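Local coordinates for protein yncA (Salmonella typhimurium, PDB 3DR6) that probably transfers an acetyl group from acetyl-coenzyme A to an acceptor, as a putative acetyltransferase of the GNAT family, at residues C[131-145]-C[154-166]. Numbering follows the deposited sequence. Where two conformers were deposited one is given.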
loop_
_atom_site.group_PDB
_atom_site.type_symbol
_atom_site.label_atom_id
_atom_site.label_comp_id
_atom_site.label_asym_id
_atom_site.label_seq_id
_atom_site.Cartn_x
_atom_site.Cartn_y
_atom_site.Cartn_z
ATOM N N ILE C 131 -1.188 19.200 -3.335
ATOM C CA ILE C 131 -1.312 19.332 -1.889
ATOM C C ILE C 131 -2.344 20.407 -1.508
ATOM O O ILE C 131 -3.206 20.182 -0.652
ATOM C CB ILE C 131 0.082 19.557 -1.257
ATOM C CG1 ILE C 131 0.909 18.267 -1.467
ATOM C CG2 ILE C 131 -0.036 19.954 0.229
ATOM C CD1 ILE C 131 2.386 18.374 -1.079
ATOM N N ARG C 132 -2.266 21.555 -2.179
ATOM C CA ARG C 132 -3.232 22.654 -1.967
ATOM C C ARG C 132 -4.668 22.239 -2.298
ATOM O O ARG C 132 -5.605 22.538 -1.534
ATOM C CB ARG C 132 -2.791 23.863 -2.815
ATOM C CG ARG C 132 -3.627 25.134 -2.702
ATOM C CD ARG C 132 -2.979 26.278 -3.555
ATOM N NE ARG C 132 -1.517 26.125 -3.654
ATOM C CZ ARG C 132 -0.820 25.972 -4.788
ATOM N NH1 ARG C 132 0.502 25.810 -4.740
ATOM N NH2 ARG C 132 -1.427 25.994 -5.973
ATOM N N LEU C 133 -4.831 21.552 -3.426
ATOM C CA LEU C 133 -6.130 21.102 -3.889
ATOM C C LEU C 133 -6.712 20.159 -2.841
ATOM O O LEU C 133 -7.868 20.254 -2.472
ATOM C CB LEU C 133 -5.985 20.387 -5.236
ATOM C CG LEU C 133 -7.229 19.796 -5.920
ATOM C CD1 LEU C 133 -7.024 19.679 -7.424
ATOM C CD2 LEU C 133 -7.636 18.444 -5.323
ATOM N N HIS C 134 -5.897 19.230 -2.363
ATOM C CA HIS C 134 -6.376 18.308 -1.341
ATOM C C HIS C 134 -6.717 18.971 0.000
ATOM O O HIS C 134 -7.733 18.627 0.608
ATOM C CB HIS C 134 -5.361 17.156 -1.179
ATOM C CG HIS C 134 -5.433 16.151 -2.287
ATOM N ND1 HIS C 134 -4.764 16.302 -3.484
ATOM C CD2 HIS C 134 -6.082 14.967 -2.367
ATOM C CE1 HIS C 134 -5.026 15.269 -4.266
ATOM N NE2 HIS C 134 -5.805 14.435 -3.602
ATOM N N HIS C 135 -5.880 19.898 0.470
ATOM C CA HIS C 135 -6.190 20.664 1.687
ATOM C C HIS C 135 -7.550 21.359 1.571
ATOM O O HIS C 135 -8.312 21.429 2.556
ATOM C CB HIS C 135 -5.127 21.735 1.950
ATOM C CG HIS C 135 -3.903 21.234 2.654
ATOM N ND1 HIS C 135 -3.951 20.409 3.761
ATOM C CD2 HIS C 135 -2.589 21.485 2.428
ATOM C CE1 HIS C 135 -2.718 20.148 4.165
ATOM N NE2 HIS C 135 -1.874 20.805 3.385
ATOM N N SER C 136 -7.853 21.853 0.369
ATOM C CA SER C 136 -9.093 22.595 0.125
ATOM C C SER C 136 -10.333 21.706 0.196
ATOM O O SER C 136 -11.467 22.223 0.245
ATOM C CB SER C 136 -9.062 23.330 -1.232
ATOM O OG SER C 136 -9.425 22.487 -2.312
ATOM N N LEU C 137 -10.122 20.386 0.180
ATOM C CA LEU C 137 -11.198 19.416 0.352
ATOM C C LEU C 137 -11.147 18.726 1.718
ATOM O O LEU C 137 -11.865 17.731 1.965
ATOM C CB LEU C 137 -11.175 18.379 -0.783
ATOM C CG LEU C 137 -11.845 18.721 -2.123
ATOM C CD1 LEU C 137 -11.316 17.824 -3.249
ATOM C CD2 LEU C 137 -13.369 18.625 -2.039
ATOM N N GLY C 138 -10.306 19.241 2.606
ATOM C CA GLY C 138 -10.312 18.765 3.972
ATOM C C GLY C 138 -9.322 17.647 4.237
ATOM O O GLY C 138 -9.272 17.138 5.364
ATOM N N PHE C 139 -8.520 17.293 3.223
ATOM C CA PHE C 139 -7.448 16.287 3.411
ATOM C C PHE C 139 -6.345 16.848 4.309
ATOM O O PHE C 139 -6.069 18.060 4.285
ATOM C CB PHE C 139 -6.830 15.871 2.060
ATOM C CG PHE C 139 -7.676 14.919 1.260
ATOM C CD1 PHE C 139 -8.805 15.391 0.538
ATOM C CD2 PHE C 139 -7.332 13.559 1.162
ATOM C CE1 PHE C 139 -9.596 14.484 -0.213
ATOM C CE2 PHE C 139 -8.114 12.667 0.410
ATOM C CZ PHE C 139 -9.234 13.122 -0.275
ATOM N N THR C 140 -5.690 15.963 5.065
ATOM C CA THR C 140 -4.499 16.358 5.812
ATOM C C THR C 140 -3.312 15.431 5.474
ATOM O O THR C 140 -3.496 14.240 5.122
ATOM C CB THR C 140 -4.761 16.340 7.327
ATOM O OG1 THR C 140 -5.223 15.044 7.701
ATOM C CG2 THR C 140 -5.830 17.355 7.714
ATOM N N VAL C 141 -2.106 15.982 5.579
ATOM C CA VAL C 141 -0.876 15.217 5.326
ATOM C C VAL C 141 -0.616 14.285 6.498
ATOM O O VAL C 141 -0.531 14.722 7.644
ATOM C CB VAL C 141 0.376 16.129 5.124
ATOM C CG1 VAL C 141 1.614 15.269 4.918
ATOM C CG2 VAL C 141 0.186 17.045 3.928
ATOM N N THR C 142 -0.558 12.991 6.202
ATOM C CA THR C 142 -0.286 11.983 7.232
ATOM C C THR C 142 0.928 11.103 6.942
ATOM O O THR C 142 1.267 10.246 7.767
ATOM C CB THR C 142 -1.502 11.100 7.524
ATOM O OG1 THR C 142 -1.971 10.505 6.308
ATOM C CG2 THR C 142 -2.641 11.911 8.227
ATOM N N ALA C 143 1.562 11.284 5.777
ATOM C CA ALA C 143 2.862 10.617 5.493
ATOM C C ALA C 143 3.762 11.482 4.617
ATOM O O ALA C 143 3.282 12.177 3.697
ATOM C CB ALA C 143 2.677 9.238 4.815
ATOM N N GLN C 144 5.056 11.437 4.919
ATOM C CA GLN C 144 6.100 12.025 4.097
ATOM C C GLN C 144 7.249 11.011 4.023
ATOM O O GLN C 144 8.012 10.850 4.976
ATOM C CB GLN C 144 6.574 13.346 4.719
ATOM C CG GLN C 144 7.593 14.083 3.895
ATOM C CD GLN C 144 7.238 14.152 2.424
ATOM O OE1 GLN C 144 8.026 13.730 1.556
ATOM N NE2 GLN C 144 6.037 14.646 2.130
HETATM N N MSE C 145 7.351 10.324 2.885
HETATM C CA MSE C 145 8.152 9.109 2.798
HETATM C C MSE C 145 9.205 9.253 1.727
HETATM O O MSE C 145 8.906 9.111 0.545
HETATM C CB MSE C 145 7.229 7.921 2.515
HETATM C CG MSE C 145 6.166 7.769 3.631
HETATM SE SE MSE C 145 4.982 6.232 3.481
HETATM C CE MSE C 145 6.229 4.858 3.998
ATOM N N ARG C 154 15.356 9.145 -11.143
ATOM C CA ARG C 154 15.461 9.720 -9.797
ATOM C C ARG C 154 14.613 9.003 -8.750
ATOM O O ARG C 154 13.551 8.477 -9.070
ATOM C CB ARG C 154 15.148 11.226 -9.816
ATOM C CG ARG C 154 13.686 11.629 -9.830
ATOM C CD ARG C 154 13.550 13.150 -10.024
ATOM N NE ARG C 154 12.146 13.531 -9.895
ATOM C CZ ARG C 154 11.318 13.588 -10.927
ATOM N NH1 ARG C 154 10.060 13.923 -10.748
ATOM N NH2 ARG C 154 11.776 13.332 -12.151
ATOM N N TRP C 155 15.089 8.986 -7.503
ATOM C CA TRP C 155 14.247 8.514 -6.388
ATOM C C TRP C 155 13.177 9.551 -6.131
ATOM O O TRP C 155 13.456 10.766 -6.214
ATOM C CB TRP C 155 15.070 8.299 -5.116
ATOM C CG TRP C 155 16.137 7.237 -5.282
ATOM C CD1 TRP C 155 17.483 7.421 -5.252
ATOM C CD2 TRP C 155 15.920 5.829 -5.489
ATOM N NE1 TRP C 155 18.127 6.219 -5.433
ATOM C CE2 TRP C 155 17.192 5.225 -5.589
ATOM C CE3 TRP C 155 14.763 5.026 -5.619
ATOM C CZ2 TRP C 155 17.365 3.826 -5.799
ATOM C CZ3 TRP C 155 14.929 3.629 -5.830
ATOM C CH2 TRP C 155 16.221 3.055 -5.916
ATOM N N LEU C 156 11.963 9.087 -5.862
ATOM C CA LEU C 156 10.812 9.951 -5.635
ATOM C C LEU C 156 10.326 9.857 -4.198
ATOM O O LEU C 156 10.338 8.753 -3.596
ATOM C CB LEU C 156 9.656 9.563 -6.574
ATOM C CG LEU C 156 9.911 9.562 -8.078
ATOM C CD1 LEU C 156 8.638 9.121 -8.805
ATOM C CD2 LEU C 156 10.363 10.940 -8.561
ATOM N N ASP C 157 9.886 11.008 -3.660
ATOM C CA ASP C 157 9.314 11.081 -2.311
ATOM C C ASP C 157 7.787 11.045 -2.407
ATOM O O ASP C 157 7.187 11.644 -3.332
ATOM C CB ASP C 157 9.748 12.357 -1.590
ATOM C CG ASP C 157 11.275 12.514 -1.525
ATOM O OD1 ASP C 157 12.037 11.531 -1.704
ATOM O OD2 ASP C 157 11.708 13.670 -1.305
ATOM N N LEU C 158 7.172 10.336 -1.464
ATOM C CA LEU C 158 5.707 10.170 -1.468
ATOM C C LEU C 158 5.090 10.875 -0.270
ATOM O O LEU C 158 5.531 10.688 0.875
ATOM C CB LEU C 158 5.346 8.683 -1.400
ATOM C CG LEU C 158 3.845 8.342 -1.344
ATOM C CD1 LEU C 158 3.170 8.814 -2.612
ATOM C CD2 LEU C 158 3.645 6.836 -1.206
ATOM N N THR C 159 4.050 11.649 -0.539
ATOM C CA THR C 159 3.215 12.198 0.514
ATOM C C THR C 159 1.891 11.423 0.497
ATOM O O THR C 159 1.312 11.197 -0.571
ATOM C CB THR C 159 2.991 13.716 0.276
ATOM O OG1 THR C 159 4.253 14.387 0.423
ATOM C CG2 THR C 159 1.992 14.311 1.267
ATOM N N PHE C 160 1.437 10.969 1.664
ATOM C CA PHE C 160 0.043 10.550 1.761
ATOM C C PHE C 160 -0.752 11.654 2.415
ATOM O O PHE C 160 -0.317 12.254 3.409
ATOM C CB PHE C 160 -0.189 9.279 2.565
ATOM C CG PHE C 160 0.164 8.007 1.848
ATOM C CD1 PHE C 160 1.010 7.094 2.476
ATOM C CD2 PHE C 160 -0.382 7.692 0.578
ATOM C CE1 PHE C 160 1.346 5.850 1.842
ATOM C CE2 PHE C 160 -0.064 6.465 -0.041
ATOM C CZ PHE C 160 0.811 5.546 0.601
HETATM N N MSE C 161 -1.904 11.925 1.830
HETATM C CA MSE C 161 -2.919 12.730 2.523
HETATM C C MSE C 161 -4.194 11.922 2.697
HETATM O O MSE C 161 -4.458 10.967 1.948
HETATM C CB MSE C 161 -3.189 14.026 1.782
HETATM C CG MSE C 161 -1.926 14.846 1.559
HETATM SE SE MSE C 161 -2.296 16.550 0.626
HETATM C CE MSE C 161 -3.181 17.481 2.063
ATOM N N GLN C 162 -4.967 12.258 3.712
ATOM C CA GLN C 162 -6.179 11.489 3.933
ATOM C C GLN C 162 -7.355 12.338 4.403
ATOM O O GLN C 162 -7.171 13.408 4.944
ATOM C CB GLN C 162 -5.947 10.342 4.905
ATOM C CG GLN C 162 -5.665 10.769 6.366
ATOM C CD GLN C 162 -5.340 9.565 7.235
ATOM O OE1 GLN C 162 -4.196 9.040 7.202
ATOM N NE2 GLN C 162 -6.330 9.110 8.009
ATOM N N LEU C 163 -8.550 11.810 4.178
ATOM C CA LEU C 163 -9.797 12.452 4.584
ATOM C C LEU C 163 -10.673 11.394 5.213
ATOM O O LEU C 163 -11.012 10.389 4.565
ATOM C CB LEU C 163 -10.525 13.075 3.374
ATOM C CG LEU C 163 -11.951 13.602 3.630
ATOM C CD1 LEU C 163 -11.908 14.823 4.591
ATOM C CD2 LEU C 163 -12.598 13.990 2.306
ATOM N N GLN C 164 -11.028 11.600 6.474
ATOM C CA GLN C 164 -11.983 10.701 7.146
ATOM C C GLN C 164 -13.387 11.100 6.708
ATOM O O GLN C 164 -13.755 12.279 6.724
ATOM C CB GLN C 164 -11.814 10.771 8.672
ATOM C CG GLN C 164 -12.550 9.650 9.378
ATOM C CD GLN C 164 -12.251 9.563 10.859
ATOM O OE1 GLN C 164 -11.084 9.462 11.258
ATOM N NE2 GLN C 164 -13.298 9.567 11.679
ATOM N N LEU C 165 -14.170 10.102 6.300
ATOM C CA LEU C 165 -15.457 10.330 5.637
ATOM C C LEU C 165 -16.697 10.311 6.557
ATOM O O LEU C 165 -17.775 10.751 6.157
ATOM C CB LEU C 165 -15.610 9.314 4.491
ATOM C CG LEU C 165 -14.504 9.402 3.418
ATOM C CD1 LEU C 165 -14.688 8.348 2.312
ATOM C CD2 LEU C 165 -14.483 10.813 2.808
ATOM N N ASP C 166 -16.528 9.824 7.790
ATOM C CA ASP C 166 -17.633 9.749 8.762
ATOM C C ASP C 166 -17.041 9.546 10.147
ATOM O O ASP C 166 -15.869 9.193 10.273
ATOM C CB ASP C 166 -18.553 8.567 8.425
ATOM C CG ASP C 166 -17.859 7.209 8.642
ATOM O OD1 ASP C 166 -17.890 6.693 9.784
ATOM O OD2 ASP C 166 -17.311 6.640 7.665
HETATM O O HOH W 1 -8.241 15.574 7.350
HETATM O O HOH W 2 10.450 15.485 -0.029
#
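Phe160 O takes two backbone donors from the neighbouring strand, Thr142 N at 2.9 Å and Ala143 N at 3.2 Å, both from the same face of its carbonyl plane. The pair of bonds marks a classic beta bulge, in which Thr142 and Ala143 together face Phe160. Beside it, Thr142 OG1 donates to Gln162 OE1 (2.8 Å); the Gln162 chain, extended beyond CG, crosses the threonine at about a right angle, and its NE2 bonds to Pro146 O of the second subunit. The strands form the antiparallel C-terminal hairpin of the GNAT fold, in which 154-164 lies between 118-124 and 140-151, the latter at one edge of the sheet within this chain; backbone bonds from Thr142 and Gln144 join it to the second subunit, where Ala143 packs on its Ala143. Selenomethionine Met161 packs its end between the hairpin and helix 128-135. The bend at chi3 (72°) sets Met161 CE over one face of the His135 ring, 3.5 Å from the centroid, while Met161 SE rests 3.6 Å from His134 CB. A Schellman motif, with Gly138 as its C-prime residue, ends that helix, turning the chain into Phe139, whose ring is sandwiched: Leu163 CB sits over the centre of one face, 3.7 Å from the centroid, and His134 CD2 over the other.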